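Local coordinates for protein putative dehydratase (Mesorhizobium loti, PDB 2POZ) that is of unknown function but belongs to the mandelate racemase group of the enolase superfamily and may act as a lyase, possibly a dehydratase, at residues V8-K14 with Y378-C383; N129-G133 with A144-P148; F158-A162 with A185-V189; H171-M177 with S207-T211. One frame throughout, in Å; residues are numbered along the deposited sequence.

Contact 1: V8-K14 with Y378-C383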
loop_
_atom_site.group_PDB
_atom_site.type_symbol
_atom_site.label_atom_id
_atom_site.label_comp_id
_atom_site.label_asym_id
_atom_site.label_seq_id
_atom_site.Cartn_x
_atom_site.Cartn_y
_atom_site.Cartn_z
ATOM N N VAL A 8 -20.941 35.170 -30.036
ATOM C CA VAL A 8 -20.264 35.126 -28.743
ATOM C C VAL A 8 -19.312 36.315 -28.643
ATOM O O VAL A 8 -18.445 36.490 -29.497
ATOM C CB VAL A 8 -19.421 33.823 -28.565
ATOM C CG1 VAL A 8 -18.727 33.843 -27.214
ATOM C CG2 VAL A 8 -20.312 32.583 -28.686
ATOM N N ASN A 9 -19.485 37.128 -27.608
ATOM C CA ASN A 9 -18.625 38.286 -27.387
ATOM C C ASN A 9 -17.721 38.011 -26.193
ATOM O O ASN A 9 -18.163 37.465 -25.179
ATOM C CB ASN A 9 -19.461 39.544 -27.112
ATOM C CG ASN A 9 -20.080 40.131 -28.377
ATOM O OD1 ASN A 9 -21.058 40.872 -28.307
ATOM N ND2 ASN A 9 -19.505 39.816 -29.530
ATOM N N ILE A 10 -16.456 38.397 -26.323
ATOM C CA ILE A 10 -15.471 38.201 -25.271
ATOM C C ILE A 10 -14.962 39.557 -24.803
ATOM O O ILE A 10 -14.516 40.375 -25.607
ATOM C CB ILE A 10 -14.296 37.363 -25.787
ATOM C CG1 ILE A 10 -14.821 36.021 -26.302
ATOM C CG2 ILE A 10 -13.281 37.139 -24.668
ATOM C CD1 ILE A 10 -13.930 35.369 -27.317
ATOM N N TYR A 11 -15.023 39.773 -23.494
ATOM C CA TYR A 11 -14.612 41.032 -22.890
ATOM C C TYR A 11 -13.436 40.826 -21.943
ATOM O O TYR A 11 -13.459 39.919 -21.112
ATOM C CB TYR A 11 -15.794 41.622 -22.109
ATOM C CG TYR A 11 -17.062 41.768 -22.929
ATOM C CD1 TYR A 11 -17.363 42.964 -23.578
ATOM C CD2 TYR A 11 -17.943 40.692 -23.089
ATOM C CE1 TYR A 11 -18.513 43.092 -24.371
ATOM C CE2 TYR A 11 -19.100 40.808 -23.881
ATOM C CZ TYR A 11 -19.373 42.013 -24.517
ATOM O OH TYR A 11 -20.497 42.138 -25.303
ATOM N N LEU A 12 -12.409 41.660 -22.085
ATOM C CA LEU A 12 -11.235 41.606 -21.225
ATOM C C LEU A 12 -11.218 42.949 -20.499
ATOM O O LEU A 12 -10.711 43.937 -21.009
ATOM C CB LEU A 12 -9.961 41.423 -22.054
ATOM C CG LEU A 12 -8.618 41.437 -21.318
ATOM C CD1 LEU A 12 -8.633 40.482 -20.134
ATOM C CD2 LEU A 12 -7.514 41.062 -22.298
ATOM N N LEU A 13 -11.794 42.975 -19.309
ATOM C CA LEU A 13 -11.876 44.206 -18.543
ATOM C C LEU A 13 -10.630 44.646 -17.802
ATOM O O LEU A 13 -9.710 43.871 -17.545
ATOM C CB LEU A 13 -13.002 44.117 -17.511
ATOM C CG LEU A 13 -14.463 44.336 -17.911
ATOM C CD1 LEU A 13 -14.903 43.277 -18.894
ATOM C CD2 LEU A 13 -15.328 44.296 -16.657
ATOM N N LYS A 14 -10.630 45.933 -17.481
ATOM C CA LYS A 14 -9.595 46.548 -16.669
ATOM C C LYS A 14 -10.511 47.041 -15.570
ATOM O O LYS A 14 -11.266 47.989 -15.769
ATOM C CB LYS A 14 -8.931 47.738 -17.367
ATOM C CG LYS A 14 -7.842 48.389 -16.505
ATOM C CD LYS A 14 -7.193 49.598 -17.170
ATOM C CE LYS A 14 -8.074 50.832 -17.074
ATOM N NZ LYS A 14 -7.344 52.063 -17.499
ATOM N N TYR A 378 -14.663 47.242 -23.353
ATOM C CA TYR A 378 -13.661 46.204 -23.173
ATOM C C TYR A 378 -13.823 44.992 -24.097
ATOM O O TYR A 378 -13.152 43.966 -23.926
ATOM C CB TYR A 378 -13.653 45.792 -21.699
ATOM C CG TYR A 378 -13.297 46.957 -20.796
ATOM C CD1 TYR A 378 -11.992 47.456 -20.746
ATOM C CD2 TYR A 378 -14.281 47.614 -20.052
ATOM C CE1 TYR A 378 -11.677 48.588 -19.976
ATOM C CE2 TYR A 378 -13.977 48.741 -19.288
ATOM C CZ TYR A 378 -12.675 49.220 -19.256
ATOM O OH TYR A 378 -12.387 50.341 -18.507
ATOM N N LEU A 379 -14.705 45.124 -25.085
ATOM C CA LEU A 379 -14.924 44.061 -26.060
ATOM C C LEU A 379 -13.553 43.714 -26.616
ATOM O O LEU A 379 -12.850 44.585 -27.106
ATOM C CB LEU A 379 -15.834 44.558 -27.188
ATOM C CG LEU A 379 -16.221 43.552 -28.274
ATOM C CD1 LEU A 379 -16.993 42.375 -27.652
ATOM C CD2 LEU A 379 -17.077 44.260 -29.328
ATOM N N TRP A 380 -13.179 42.442 -26.546
ATOM C CA TRP A 380 -11.871 41.991 -27.013
ATOM C C TRP A 380 -11.970 41.162 -28.298
ATOM O O TRP A 380 -11.044 41.129 -29.103
ATOM C CB TRP A 380 -11.212 41.160 -25.910
ATOM C CG TRP A 380 -9.779 40.798 -26.147
ATOM C CD1 TRP A 380 -8.677 41.585 -25.914
ATOM C CD2 TRP A 380 -9.282 39.538 -26.614
ATOM N NE1 TRP A 380 -7.531 40.882 -26.199
ATOM C CE2 TRP A 380 -7.873 39.623 -26.630
ATOM C CE3 TRP A 380 -9.893 38.338 -27.013
ATOM C CZ2 TRP A 380 -7.060 38.556 -27.031
ATOM C CZ3 TRP A 380 -9.092 37.280 -27.408
ATOM C CH2 TRP A 380 -7.685 37.395 -27.414
ATOM N N ALA A 381 -13.088 40.476 -28.481
ATOM C CA ALA A 381 -13.285 39.678 -29.684
ATOM C C ALA A 381 -14.755 39.343 -29.847
ATOM O O ALA A 381 -15.488 39.244 -28.863
ATOM C CB ALA A 381 -12.451 38.389 -29.621
ATOM N N SER A 382 -15.175 39.183 -31.098
ATOM C CA SER A 382 -16.551 38.847 -31.443
ATOM C C SER A 382 -16.538 37.691 -32.430
ATOM O O SER A 382 -15.766 37.702 -33.382
ATOM C CB SER A 382 -17.255 40.043 -32.093
ATOM O OG SER A 382 -17.460 41.082 -31.155
ATOM N N CYS A 383 -17.391 36.698 -32.202
ATOM C CA CYS A 383 -17.464 35.540 -33.087
ATOM C C CYS A 383 -18.909 35.360 -33.543
ATOM O O CYS A 383 -19.807 35.207 -32.714
ATOM C CB CYS A 383 -17.008 34.274 -32.351
ATOM S SG CYS A 383 -15.535 34.488 -31.330
HETATM O O HOH W 1 -11.911 50.752 -15.497
#
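I10 faces both W380 and A381 across two antiparallel strands, a classic beta bulge on the last strand of the sheet in the enolase-type N-terminal capping domain, which the C-terminal tail rejoins. The evidence is the register: V8 pairs with C383, N9 with S382 and I10 with A381, but Y11 then meets L379. I10 O serves both bulge amides, at 2.6 Å from W380 N, in the carbonyl plane with a nearly straight bond (164°), and at 3.2 Å from A381 N. Packing is close where V8, I10, A381 and C383 share a face. There I10 CD1 lies 4.1 Å from A381 CB, and helix 45-59 covers I10 through I52 and K53. On the other face L379 CD1 sits over the Y11 ring, 4.1 Å from its centroid and 29° off the normal, a CH-pi contact. The bulged W380 runs alongside L12 and packs on W380 of a second subunit. At the outer end the Y378 ring, beside its own backbone N (chi1 -61°), still packs closely on L12 to K14, with one face under K14 N and CD2 3.9 Å from L13 CG; it is the K14 side chain that leads away, on the exposed side. A water donates to K14 O at 2.9 Å and bonds Y378 OH at 3.1 Å. An alanine here takes away the ring, which would probably leave a gap beside L13 and cost this water its phenol partner. At S382, likewise exposed, OG lies 2.9 Å from N9 ND2, yet the angle is too poor for a hydrogen bond.

Contact 2: N129-G133 with A144-P148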
loop_
_atom_site.group_PDB
_atom_site.type_symbol
_atom_site.label_atom_id
_atom_site.label_comp_id
_atom_site.label_asym_id
_atom_site.label_seq_id
_atom_site.Cartn_x
_atom_site.Cartn_y
_atom_site.Cartn_z
ATOM N N ASN A 129 -11.772 38.642 2.329
ATOM C CA ASN A 129 -10.411 38.490 1.830
ATOM C C ASN A 129 -10.082 39.830 1.167
ATOM O O ASN A 129 -10.962 40.692 1.037
ATOM C CB ASN A 129 -10.335 37.364 0.791
ATOM C CG ASN A 129 -8.921 36.842 0.589
ATOM O OD1 ASN A 129 -7.945 37.474 0.994
ATOM N ND2 ASN A 129 -8.805 35.681 -0.055
ATOM N N GLY A 130 -8.829 40.005 0.756
ATOM C CA GLY A 130 -8.416 41.231 0.087
ATOM C C GLY A 130 -8.413 42.506 0.919
ATOM O O GLY A 130 -8.364 43.608 0.367
ATOM N N TRP A 131 -8.444 42.370 2.238
ATOM C CA TRP A 131 -8.470 43.536 3.124
ATOM C C TRP A 131 -7.088 43.939 3.642
ATOM O O TRP A 131 -6.977 44.864 4.443
ATOM C CB TRP A 131 -9.378 43.250 4.323
ATOM C CG TRP A 131 -9.100 41.906 4.976
ATOM C CD1 TRP A 131 -9.630 40.697 4.620
ATOM C CD2 TRP A 131 -8.184 41.640 6.047
ATOM N NE1 TRP A 131 -9.101 39.697 5.401
ATOM C CE2 TRP A 131 -8.210 40.246 6.283
ATOM C CE3 TRP A 131 -7.339 42.444 6.829
ATOM C CZ2 TRP A 131 -7.423 39.635 7.267
ATOM C CZ3 TRP A 131 -6.558 41.834 7.809
ATOM C CH2 TRP A 131 -6.606 40.443 8.016
ATOM N N TYR A 132 -6.041 43.258 3.175
ATOM C CA TYR A 132 -4.671 43.520 3.633
ATOM C C TYR A 132 -3.713 43.788 2.467
ATOM O O TYR A 132 -2.516 43.517 2.556
ATOM C CB TYR A 132 -4.185 42.304 4.429
ATOM C CG TYR A 132 -4.371 41.014 3.666
ATOM C CD1 TYR A 132 -3.353 40.504 2.859
ATOM C CD2 TYR A 132 -5.605 40.357 3.667
ATOM C CE1 TYR A 132 -3.561 39.374 2.063
ATOM C CE2 TYR A 132 -5.824 39.231 2.875
ATOM C CZ TYR A 132 -4.799 38.746 2.074
ATOM O OH TYR A 132 -5.013 37.650 1.266
ATOM N N GLY A 133 -4.253 44.344 1.389
ATOM C CA GLY A 133 -3.474 44.622 0.194
ATOM C C GLY A 133 -2.143 45.340 0.312
ATOM O O GLY A 133 -1.261 45.129 -0.526
ATOM N N ALA A 144 -5.446 46.697 9.533
ATOM C CA ALA A 144 -6.223 46.230 8.390
ATOM C C ALA A 144 -7.501 45.452 8.712
ATOM O O ALA A 144 -8.427 45.440 7.899
ATOM C CB ALA A 144 -5.333 45.401 7.472
ATOM N N VAL A 145 -7.566 44.800 9.875
ATOM C CA VAL A 145 -8.768 44.026 10.221
ATOM C C VAL A 145 -9.960 44.927 10.541
ATOM O O VAL A 145 -11.116 44.511 10.430
ATOM C CB VAL A 145 -8.549 43.101 11.453
ATOM C CG1 VAL A 145 -7.281 42.265 11.276
ATOM C CG2 VAL A 145 -8.488 43.931 12.734
ATOM N N GLU A 146 -9.674 46.165 10.929
ATOM C CA GLU A 146 -10.720 47.113 11.298
ATOM C C GLU A 146 -11.852 47.309 10.290
ATOM O O GLU A 146 -13.024 47.244 10.663
ATOM C CB GLU A 146 -10.091 48.466 11.634
ATOM C CG GLU A 146 -9.389 48.501 12.986
ATOM C CD GLU A 146 -8.477 49.707 13.126
ATOM O OE1 GLU A 146 -8.851 50.796 12.632
ATOM O OE2 GLU A 146 -7.391 49.567 13.730
ATOM N N ARG A 147 -11.524 47.548 9.023
ATOM C CA ARG A 147 -12.577 47.763 8.034
ATOM C C ARG A 147 -13.501 46.549 7.843
ATOM O O ARG A 147 -14.722 46.661 8.001
ATOM C CB ARG A 147 -11.982 48.185 6.686
ATOM C CG ARG A 147 -13.042 48.432 5.622
ATOM C CD ARG A 147 -12.440 48.828 4.286
ATOM N NE ARG A 147 -13.363 48.563 3.181
ATOM C CZ ARG A 147 -13.781 47.348 2.824
ATOM N NH1 ARG A 147 -13.361 46.272 3.481
ATOM N NH2 ARG A 147 -14.621 47.208 1.808
ATOM N N PRO A 148 -12.943 45.374 7.500
ATOM C CA PRO A 148 -13.860 44.242 7.330
ATOM C C PRO A 148 -14.696 43.938 8.579
ATOM O O PRO A 148 -15.877 43.615 8.476
ATOM C CB PRO A 148 -12.928 43.089 6.926
ATOM C CG PRO A 148 -11.609 43.475 7.530
ATOM C CD PRO A 148 -11.552 44.966 7.243
HETATM O O HOH W 2 -8.488 46.904 5.720
#
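W131 and Y132 turn past A144, the CA atoms of Y132 and A144 lying 5.7 Å apart, and no direct hydrogen bond links the two backbones. A water bridges them instead, donating to W131 O at 2.8 Å and to A144 O at 2.6 Å. Most of the remaining contact is made by the indole of W131. Its CG occupies the crowded position between backbone N and carbonyl carbon (chi1 48°), and the six-membered ring reaches A144 and V145, just ahead of P148. A144 CB meets the ring edge in plane, 3.6 Å from W131 CE3. V145 CG1 approaches W131 CZ3 obliquely, at 3.6 Å, the two side chains lying side by side. P148 crosses at about a right angle, with its CG 3.7 Å above one face of the W131 ring and offset toward the rim. The opposite face takes Y132 CD2 over its centre, so the indole is clamped from both sides. Y132 is itself tied down: its OH donates to N129 OD1 at 2.9 Å in the carbonyl plane, an oxygen that also accepts from G130 N, while N129 ND2 bonds E332. In the barrel domain the loop follows strand 123-128 and W131 NE1 makes weak bonds to A128 O and K157 O; L156 of strand 155-158 touches W131 and P148, and V192 of helix 179-196 touches W131 and V145.

Contact 3: F158-A162 with A185-V189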
loop_
_atom_site.group_PDB
_atom_site.type_symbol
_atom_site.label_atom_id
_atom_site.label_comp_id
_atom_site.label_asym_id
_atom_site.label_seq_id
_atom_site.Cartn_x
_atom_site.Cartn_y
_atom_site.Cartn_z
ATOM N N PHE A 158 -6.400 35.572 5.144
ATOM C CA PHE A 158 -5.267 36.394 4.737
ATOM C C PHE A 158 -4.014 35.574 4.452
ATOM O O PHE A 158 -3.853 34.461 4.948
ATOM C CB PHE A 158 -4.977 37.468 5.800
ATOM C CG PHE A 158 -4.637 36.915 7.157
ATOM C CD1 PHE A 158 -3.337 36.983 7.642
ATOM C CD2 PHE A 158 -5.622 36.337 7.957
ATOM C CE1 PHE A 158 -3.014 36.482 8.908
ATOM C CE2 PHE A 158 -5.311 35.834 9.221
ATOM C CZ PHE A 158 -4.002 35.909 9.699
ATOM N N TYR A 159 -3.145 36.148 3.625
ATOM C CA TYR A 159 -1.879 35.540 3.219
ATOM C C TYR A 159 -0.809 36.256 4.045
ATOM O O TYR A 159 -0.554 37.440 3.843
ATOM C CB TYR A 159 -1.678 35.791 1.717
ATOM C CG TYR A 159 -0.369 35.302 1.144
ATOM C CD1 TYR A 159 -0.088 33.934 1.045
ATOM C CD2 TYR A 159 0.586 36.208 0.675
ATOM C CE1 TYR A 159 1.111 33.480 0.489
ATOM C CE2 TYR A 159 1.788 35.767 0.116
ATOM C CZ TYR A 159 2.040 34.401 0.024
ATOM O OH TYR A 159 3.207 33.968 -0.555
ATOM N N PRO A 160 -0.169 35.547 4.987
ATOM C CA PRO A 160 0.857 36.166 5.832
ATOM C C PRO A 160 2.300 36.041 5.369
ATOM O O PRO A 160 3.215 36.478 6.073
ATOM C CB PRO A 160 0.650 35.455 7.157
ATOM C CG PRO A 160 0.443 34.029 6.693
ATOM C CD PRO A 160 -0.510 34.200 5.490
ATOM N N LEU A 161 2.517 35.466 4.191
ATOM C CA LEU A 161 3.876 35.259 3.704
ATOM C C LEU A 161 4.401 36.259 2.669
ATOM O O LEU A 161 5.475 36.051 2.105
ATOM C CB LEU A 161 3.996 33.827 3.144
ATOM C CG LEU A 161 3.471 32.675 4.018
ATOM C CD1 LEU A 161 3.662 31.328 3.296
ATOM C CD2 LEU A 161 4.206 32.671 5.370
ATOM N N ALA A 162 3.674 37.345 2.417
ATOM C CA ALA A 162 4.122 38.318 1.410
ATOM C C ALA A 162 5.412 39.039 1.812
ATOM O O ALA A 162 5.617 39.369 2.980
ATOM C CB ALA A 162 3.021 39.341 1.125
ATOM N N ALA A 185 6.233 36.516 9.675
ATOM C CA ALA A 185 5.001 35.889 9.204
ATOM C C ALA A 185 4.160 35.512 10.420
ATOM O O ALA A 185 2.951 35.743 10.457
ATOM C CB ALA A 185 5.324 34.638 8.386
ATOM N N TYR A 186 4.815 34.933 11.420
ATOM C CA TYR A 186 4.131 34.529 12.634
ATOM C C TYR A 186 3.534 35.729 13.378
ATOM O O TYR A 186 2.407 35.661 13.878
ATOM C CB TYR A 186 5.095 33.788 13.563
ATOM C CG TYR A 186 4.534 33.602 14.953
ATOM C CD1 TYR A 186 3.538 32.659 15.205
ATOM C CD2 TYR A 186 4.964 34.411 16.008
ATOM C CE1 TYR A 186 2.979 32.528 16.481
ATOM C CE2 TYR A 186 4.414 34.292 17.282
ATOM C CZ TYR A 186 3.426 33.352 17.512
ATOM O OH TYR A 186 2.893 33.235 18.774
ATOM N N ARG A 187 4.293 36.822 13.449
ATOM C CA ARG A 187 3.835 38.025 14.135
ATOM C C ARG A 187 2.635 38.631 13.422
ATOM O O ARG A 187 1.758 39.207 14.062
ATOM C CB ARG A 187 4.966 39.059 14.230
ATOM C CG ARG A 187 6.134 38.605 15.102
ATOM C CD ARG A 187 5.698 38.396 16.546
ATOM N NE ARG A 187 6.707 37.684 17.332
ATOM C CZ ARG A 187 6.564 37.336 18.608
ATOM N NH1 ARG A 187 5.449 37.634 19.263
ATOM N NH2 ARG A 187 7.534 36.675 19.226
ATOM N N ARG A 188 2.595 38.503 12.098
ATOM C CA ARG A 188 1.473 39.030 11.334
ATOM C C ARG A 188 0.200 38.271 11.708
ATOM O O ARG A 188 -0.858 38.874 11.902
ATOM C CB ARG A 188 1.724 38.889 9.829
ATOM C CG ARG A 188 2.750 39.845 9.242
ATOM C CD ARG A 188 3.024 39.466 7.790
ATOM N NE ARG A 188 3.854 40.437 7.085
ATOM C CZ ARG A 188 4.522 40.168 5.967
ATOM N NH1 ARG A 188 4.458 38.949 5.442
ATOM N NH2 ARG A 188 5.236 41.117 5.360
ATOM N N VAL A 189 0.301 36.945 11.802
ATOM C CA VAL A 189 -0.859 36.135 12.159
ATOM C C VAL A 189 -1.304 36.477 13.586
ATOM O O VAL A 189 -2.498 36.633 13.859
ATOM C CB VAL A 189 -0.544 34.612 12.053
ATOM C CG1 VAL A 189 -1.771 33.794 12.427
ATOM C CG2 VAL A 189 -0.116 34.269 10.629
#
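R188, on helix 179-196 of the barrel domain, reaches back to the loop that leaves strand 155-158. Its CB starts 4.5 Å from P160 CB. From CG to NE the chain is extended, which carries CD alongside the loop to 3.5 Å from P160 O; the guanidinium then arrives edge-on. NH1 divides its hydrogens between P160 O and A162 O, each at 2.8 Å, and NH2 adds a second bond to A162 O at 3.0 Å. Both oxygens lie close to the guanidinium plane, but the carbonyls are used differently: NH1 meets a lone pair of A162 O, whereas it stands well above the carbonyl plane of P160 (57° out). Beside this grip the packing is apolar. V189 CG2 touches P160 CB at 3.7 Å, V189 CA meets the F158 ring at its edge, 3.9 Å from CE1, and L161 CD2 rests on A185 CB. F141 covers both F158 and R188, and NH2 also forms a salt bridge with D136. A buried arginine charge is thus met by two loop carbonyls and one carboxylate, an arrangement that offsets the charge and is likely to fix the guanidinium's orientation and hold the loop at P160-A162 against the helix.

Contact 4: H171-M177 with S207-T211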
loop_
_atom_site.group_PDB
_atom_site.type_symbol
_atom_site.label_atom_id
_atom_site.label_comp_id
_atom_site.label_asym_id
_atom_site.label_seq_id
_atom_site.Cartn_x
_atom_site.Cartn_y
_atom_site.Cartn_z
ATOM N N HIS A 171 4.373 37.289 -3.617
ATOM C CA HIS A 171 4.371 35.961 -3.014
ATOM C C HIS A 171 5.781 35.459 -2.706
ATOM O O HIS A 171 6.781 36.048 -3.124
ATOM C CB HIS A 171 3.691 34.941 -3.936
ATOM C CG HIS A 171 2.215 35.134 -4.078
ATOM N ND1 HIS A 171 1.662 36.081 -4.916
ATOM C CD2 HIS A 171 1.175 34.511 -3.478
ATOM C CE1 HIS A 171 0.344 36.031 -4.825
ATOM N NE2 HIS A 171 0.023 35.087 -3.957
ATOM N N VAL A 172 5.838 34.342 -1.991
ATOM C CA VAL A 172 7.094 33.713 -1.623
ATOM C C VAL A 172 7.910 33.356 -2.860
ATOM O O VAL A 172 7.369 32.910 -3.874
ATOM C CB VAL A 172 6.847 32.410 -0.826
ATOM C CG1 VAL A 172 8.150 31.650 -0.653
ATOM C CG2 VAL A 172 6.235 32.734 0.535
ATOM N N THR A 173 9.218 33.556 -2.768
ATOM C CA THR A 173 10.108 33.217 -3.862
ATOM C C THR A 173 10.818 31.894 -3.552
ATOM O O THR A 173 11.362 31.701 -2.461
ATOM C CB THR A 173 11.160 34.328 -4.102
ATOM O OG1 THR A 173 10.516 35.475 -4.673
ATOM C CG2 THR A 173 12.252 33.839 -5.058
ATOM N N ARG A 174 10.771 30.982 -4.519
ATOM C CA ARG A 174 11.402 29.670 -4.417
ATOM C C ARG A 174 11.153 28.927 -3.098
ATOM O O ARG A 174 12.062 28.297 -2.543
ATOM C CB ARG A 174 12.911 29.817 -4.686
ATOM C CG ARG A 174 13.215 30.433 -6.061
ATOM C CD ARG A 174 14.711 30.537 -6.330
ATOM N NE ARG A 174 15.291 31.809 -5.907
ATOM C CZ ARG A 174 15.156 32.961 -6.561
ATOM N NH1 ARG A 174 14.453 33.029 -7.680
ATOM N NH2 ARG A 174 15.750 34.050 -6.099
ATOM N N ARG A 175 9.915 28.999 -2.610
ATOM C CA ARG A 175 9.506 28.317 -1.380
ATOM C C ARG A 175 10.454 28.581 -0.218
ATOM O O ARG A 175 10.622 27.720 0.647
ATOM C CB ARG A 175 9.445 26.803 -1.618
ATOM C CG ARG A 175 8.587 26.373 -2.797
ATOM C CD ARG A 175 8.816 24.899 -3.119
ATOM N NE ARG A 175 8.063 24.477 -4.294
ATOM C CZ ARG A 175 8.271 23.337 -4.946
ATOM N NH1 ARG A 175 9.214 22.496 -4.540
ATOM N NH2 ARG A 175 7.540 23.041 -6.013
ATOM N N SER A 176 11.057 29.766 -0.187
ATOM C CA SER A 176 12.025 30.087 0.856
ATOM C C SER A 176 11.889 31.476 1.459
ATOM O O SER A 176 11.578 32.437 0.762
ATOM C CB SER A 176 13.445 29.950 0.301
ATOM O OG SER A 176 13.652 28.674 -0.273
HETATM N N MSE A 177 12.147 31.563 2.760
HETATM C CA MSE A 177 12.105 32.829 3.482
HETATM C C MSE A 177 13.158 32.763 4.572
HETATM O O MSE A 177 13.420 31.692 5.111
HETATM C CB MSE A 177 10.746 33.051 4.138
HETATM C CG MSE A 177 9.570 33.039 3.199
HETATM SE SE MSE A 177 7.958 33.277 4.233
HETATM C CE MSE A 177 8.242 31.896 5.549
ATOM N N SER A 207 -0.913 29.884 0.095
ATOM C CA SER A 207 -0.766 29.953 -1.358
ATOM C C SER A 207 0.462 29.199 -1.864
ATOM O O SER A 207 1.217 29.720 -2.678
ATOM C CB SER A 207 -0.686 31.427 -1.796
ATOM O OG SER A 207 -0.958 31.590 -3.179
ATOM N N GLY A 208 0.658 27.973 -1.382
ATOM C CA GLY A 208 1.800 27.186 -1.815
ATOM C C GLY A 208 2.801 26.901 -0.708
ATOM O O GLY A 208 3.475 25.864 -0.721
ATOM N N GLY A 209 2.906 27.831 0.242
ATOM C CA GLY A 209 3.815 27.670 1.364
ATOM C C GLY A 209 5.299 27.646 1.042
ATOM O O GLY A 209 5.761 28.220 0.059
ATOM N N LEU A 210 6.048 26.967 1.898
ATOM C CA LEU A 210 7.488 26.840 1.750
ATOM C C LEU A 210 7.768 25.362 1.496
ATOM O O LEU A 210 6.914 24.653 0.965
ATOM C CB LEU A 210 8.165 27.277 3.048
ATOM C CG LEU A 210 7.655 28.581 3.668
ATOM C CD1 LEU A 210 8.337 28.784 5.015
ATOM C CD2 LEU A 210 7.924 29.754 2.733
ATOM N N THR A 211 8.962 24.899 1.855
ATOM C CA THR A 211 9.267 23.485 1.703
ATOM C C THR A 211 8.485 22.806 2.825
ATOM O O THR A 211 8.082 23.459 3.794
ATOM C CB THR A 211 10.781 23.193 1.831
ATOM O OG1 THR A 211 11.335 23.930 2.929
ATOM C CG2 THR A 211 11.496 23.590 0.549
HETATM O O HOH W 3 11.651 26.508 2.822
#
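Loop 207-211 follows barrel strand 201-205, a beta-alpha loop on the side where this superfamily has its active site, probably here too; its L210 packs into the bend made by V172, R175 and M177, ahead of helix 179-196. L210 CG stands anti to its carbonyl carbon (chi1 -46°), which directs CD2 at V172 CG1, 3.9 Å away, and at CG of the selenomethionine M177, at 3.7 Å. Each of these neighbours crosses the leucine at about a right angle. On the backbone side R175 O comes to 3.5 Å from L210 CB. A glycine in place of L210 would remove both methyls and is likely to open a gap between V172 and M177. Past the leucine the contact is polar: a water donates to R175 O at 2.7 Å and to T211 OG1 at 2.6 Å, while T211 N gives R175 O only a weak bond of 3.5 Å (120°). T211 OG1 also bonds D213. The R175 side chain extends away to E298 O of a third subunit, and S207 O accepts from K83 NZ of a second subunit. Thus apolar packing and one bridging water join the loops, whereas charged and carbonyl groups bind them to neighbours in the octamer.

Overall arrangement
Contacts 2, 3 and 4 lie in the barrel domain, whereas contact 1 belongs to the capping domain, its centre 32 to 37 Å from theirs. Contacts 2 and 3 have centres 13 Å apart and touch: Y132 CE2 is 3.4 Å from F158 CA. Contacts 3 and 4, 12 Å apart between centres, meet through Y159, whose OH probably hydrogen-bonds V172 N at 3.0 Å. Their segments alternate along the chain, and in space L161 also packs on V172. Contacts 2 and 4 approach only to about 8 Å between nearest atoms. As in relatives, the active site is expected between the capping domain and the C-terminal ends of the barrel strands, the side to which loop 207-211 of contact 4 belongs.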